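Local atomic coordinates of phospholipase A1 (Salmonella typhi, PDB entry 7EZZ), a protein that hydrolyses acyl ester bonds of phospholipids as a dimeric, calcium-binding beta-barrel enzyme of the outer membrane. Residues K199-W204 and Q228-Y233. Residues are numbered along the deposited sequence; the frame is centred on the assembly and turned at random.
Sequences KGQYNW and QVYSGY
Two torsions of Gln201 carry its amide to the backbone of Tyr233. Its CG lies between the backbone N and the carbonyl carbon (chi1 89°), and the chain then bends at chi2 (-93°). The bend brings Gln201 NE2 to 3.4 Å from Tyr233 O. This hydrogen bond is weak, with an N-H...O angle of 147°. Tyr230 approaches the same oxygen from its own strand. Its CG is anti to the backbone N, which carries the ring forward until Gly232 O and Tyr233 O both lie at the edge of the Tyr230 ring, in its plane. Tyr230 OH donates to Tyr233 O at 2.7 Å, from above the carbonyl plane rather than along a lone pair. The two donors do not bond each other: Gln201 NE2 is 4.3 Å from Tyr230 OH. The ring of Tyr233 takes no part in these bonds; it packs edge-to-face with Tyr208 and also meets Tyr179.

Strands 194-203 and 224-231 are not neighbours in the antiparallel barrel. Strand 208-218 separates them, and Gln201 and Tyr230 meet over its inner face. Gln201 NE2 also bonds Tyr179 O in the short helix 177-180.

Two donors thus grip Tyr233 O just past the corner at Gly232. Tyr230, of the same segment, gives the shorter bond. Gln201, its NE2 shared with Tyr179 O, adds a weak polar tie from strand 194-203 to the chain after that corner.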
ATOM      1  N   LYS B 199      19.720  -6.200  -6.337  1.00 30.37           N
ATOM      2  CA  LYS B 199      19.156  -6.720  -5.101  1.00 31.74           C
ATOM      3  C   LYS B 199      19.101  -8.236  -5.236  1.00 34.17           C
ATOM      4  O   LYS B 199      18.619  -8.747  -6.248  1.00 37.54           O
ATOM      5  CB  LYS B 199      17.758  -6.128  -4.910  1.00 33.69           C
ATOM      6  CG  LYS B 199      17.067  -6.356  -3.568  1.00 34.78           C
ATOM      7  CD  LYS B 199      15.569  -6.004  -3.634  1.00 33.57           C
ATOM      8  N   GLY B 200      19.621  -8.955  -4.230  1.00 35.03           N
ATOM      9  CA  GLY B 200      19.779 -10.386  -4.429  1.00 34.66           C
ATOM     10  C   GLY B 200      20.076 -11.218  -3.187  1.00 34.83           C
ATOM     11  O   GLY B 200      20.400 -10.710  -2.122  1.00 29.01           O
ATOM     12  N   GLN B 201      19.954 -12.531  -3.365  1.00 36.01           N
ATOM     13  CA  GLN B 201      20.330 -13.499  -2.366  1.00 34.42           C
ATOM     14  C   GLN B 201      20.868 -14.722  -3.096  1.00 38.94           C
ATOM     15  O   GLN B 201      20.488 -15.016  -4.230  1.00 37.02           O
ATOM     16  CB  GLN B 201      19.100 -13.864  -1.532  1.00 35.03           C
ATOM     17  CG  GLN B 201      18.306 -15.032  -2.106  1.00 36.19           C
ATOM     18  CD  GLN B 201      17.177 -14.627  -3.020  1.00 38.31           C
ATOM     19  OE1 GLN B 201      16.790 -13.448  -3.068  1.00 38.55           O
ATOM     20  NE2 GLN B 201      16.634 -15.615  -3.734  1.00 33.84           N
ATOM     21  N   TYR B 202      21.755 -15.446  -2.410  1.00 46.99           N
ATOM     22  CA  TYR B 202      22.359 -16.662  -2.935  1.00 49.19           C
ATOM     23  C   TYR B 202      22.701 -17.605  -1.780  1.00 49.58           C
ATOM     24  O   TYR B 202      23.364 -17.202  -0.825  1.00 45.73           O
ATOM     25  CB  TYR B 202      23.621 -16.332  -3.744  1.00 45.50           C
ATOM     26  CG  TYR B 202      24.242 -17.527  -4.420  1.00 42.71           C
ATOM     27  CD1 TYR B 202      23.530 -18.267  -5.356  1.00 43.16           C
ATOM     28  CD2 TYR B 202      25.528 -17.932  -4.109  1.00 42.30           C
ATOM     29  CE1 TYR B 202      24.069 -19.380  -5.983  1.00 44.95           C
ATOM     30  CE2 TYR B 202      26.088 -19.046  -4.725  1.00 47.59           C
ATOM     31  CZ  TYR B 202      25.360 -19.765  -5.667  1.00 50.18           C
ATOM     32  OH  TYR B 202      25.876 -20.866  -6.294  1.00 49.57           O
ATOM     33  N   ASN B 203      22.252 -18.861  -1.885  1.00 49.21           N
ATOM     34  CA  ASN B 203      22.655 -19.895  -0.947  1.00 49.94           C
ATOM     35  C   ASN B 203      23.792 -20.705  -1.575  1.00 53.28           C
ATOM     36  O   ASN B 203      23.576 -21.427  -2.554  1.00 53.83           O
ATOM     37  CB  ASN B 203      21.464 -20.755  -0.516  1.00 49.76           C
ATOM     38  CG  ASN B 203      21.796 -21.704   0.618  1.00 54.30           C
ATOM     39  OD1 ASN B 203      22.949 -21.842   1.003  1.00 53.75           O
ATOM     40  ND2 ASN B 203      20.786 -22.308   1.224  1.00 56.77           N
ATOM     41  N   TRP B 204      25.003 -20.529  -1.016  1.00 54.92           N
ATOM     42  CA  TRP B 204      26.244 -21.163  -1.435  1.00 60.03           C
ATOM     43  C   TRP B 204      26.166 -22.683  -1.284  1.00 60.34           C
ATOM     44  O   TRP B 204      26.790 -23.422  -2.040  1.00 65.91           O
ATOM     45  CB  TRP B 204      27.416 -20.599  -0.615  1.00 56.28           C
ATOM     46  N   GLN B 228      13.237  -2.864 -14.893  1.00 18.16           N
ATOM     47  CA  GLN B 228      13.669  -3.883 -13.959  1.00 19.30           C
ATOM     48  C   GLN B 228      13.845  -5.210 -14.690  1.00 19.71           C
ATOM     49  O   GLN B 228      13.032  -5.540 -15.555  1.00 20.53           O
ATOM     50  CB  GLN B 228      12.620  -3.984 -12.846  1.00 19.99           C
ATOM     51  CG  GLN B 228      12.934  -5.027 -11.781  1.00 20.18           C
ATOM     52  CD  GLN B 228      11.841  -5.220 -10.754  1.00 20.10           C
ATOM     53  OE1 GLN B 228      11.010  -6.119 -10.894  1.00 20.08           O
ATOM     54  NE2 GLN B 228      11.842  -4.388  -9.713  1.00 17.87           N
ATOM     55  N   VAL B 229      14.882  -5.985 -14.323  1.00 18.53           N
ATOM     56  CA  VAL B 229      14.952  -7.393 -14.683  1.00 17.53           C
ATOM     57  C   VAL B 229      15.117  -8.191 -13.394  1.00 19.46           C
ATOM     58  O   VAL B 229      16.018  -7.906 -12.596  1.00 19.61           O
ATOM     59  CB  VAL B 229      16.099  -7.679 -15.668  1.00 17.92           C
ATOM     60  CG1 VAL B 229      16.256  -9.156 -15.973  1.00 19.54           C
ATOM     61  CG2 VAL B 229      15.870  -6.988 -16.991  1.00 19.24           C
ATOM     62  N   TYR B 230      14.236  -9.182 -13.181  1.00 20.16           N
ATOM     63  CA  TYR B 230      14.442 -10.185 -12.145  1.00 20.45           C
ATOM     64  C   TYR B 230      14.821 -11.510 -12.797  1.00 22.65           C
ATOM     65  O   TYR B 230      14.259 -11.901 -13.828  1.00 26.22           O
ATOM     66  CB  TYR B 230      13.186 -10.391 -11.293  1.00 20.14           C
ATOM     67  CG  TYR B 230      13.441 -11.223 -10.053  1.00 21.03           C
ATOM     68  CD1 TYR B 230      13.542 -12.606 -10.116  1.00 20.10           C
ATOM     69  CD2 TYR B 230      13.664 -10.619  -8.818  1.00 21.30           C
ATOM     70  CE1 TYR B 230      13.835 -13.369  -8.992  1.00 20.69           C
ATOM     71  CE2 TYR B 230      13.942 -11.363  -7.680  1.00 21.13           C
ATOM     72  CZ  TYR B 230      14.043 -12.748  -7.768  1.00 22.21           C
ATOM     73  OH  TYR B 230      14.361 -13.502  -6.667  1.00 19.91           O
ATOM     74  N   SER B 231      15.782 -12.210 -12.193  1.00 24.58           N
ATOM     75  CA  SER B 231      16.091 -13.555 -12.656  1.00 27.18           C
ATOM     76  C   SER B 231      16.450 -14.480 -11.492  1.00 25.72           C
ATOM     77  O   SER B 231      17.268 -14.140 -10.645  1.00 24.77           O
ATOM     78  CB  SER B 231      17.188 -13.535 -13.706  1.00 29.14           C
ATOM     79  OG  SER B 231      17.234 -14.788 -14.371  1.00 29.91           O
ATOM     80  N   GLY B 232      15.828 -15.658 -11.463  1.00 25.62           N
ATOM     81  CA  GLY B 232      16.205 -16.672 -10.494  1.00 29.51           C
ATOM     82  C   GLY B 232      15.005 -17.145  -9.683  1.00 35.85           C
ATOM     83  O   GLY B 232      13.863 -17.047 -10.147  1.00 38.29           O
ATOM     84  N   TYR B 233      15.279 -17.615  -8.458  1.00 37.67           N
ATOM     85  CA  TYR B 233      14.248 -18.168  -7.589  1.00 34.27           C
ATOM     86  C   TYR B 233      13.803 -17.138  -6.563  1.00 29.59           C
ATOM     87  O   TYR B 233      14.530 -16.190  -6.277  1.00 29.07           O
ATOM     88  CB  TYR B 233      14.814 -19.354  -6.806  1.00 35.83           C
ATOM     89  CG  TYR B 233      15.076 -20.574  -7.644  1.00 36.54           C
ATOM     90  CD1 TYR B 233      16.233 -20.705  -8.402  1.00 35.52           C
ATOM     91  CD2 TYR B 233      14.138 -21.594  -7.712  1.00 37.84           C
ATOM     92  CE1 TYR B 233      16.457 -21.838  -9.178  1.00 34.15           C
ATOM     93  CE2 TYR B 233      14.348 -22.725  -8.478  1.00 37.19           C
ATOM     94  CZ  TYR B 233      15.509 -22.850  -9.209  1.00 37.13           C
ATOM     95  OH  TYR B 233      15.635 -24.001  -9.927  1.00 41.87           O
TER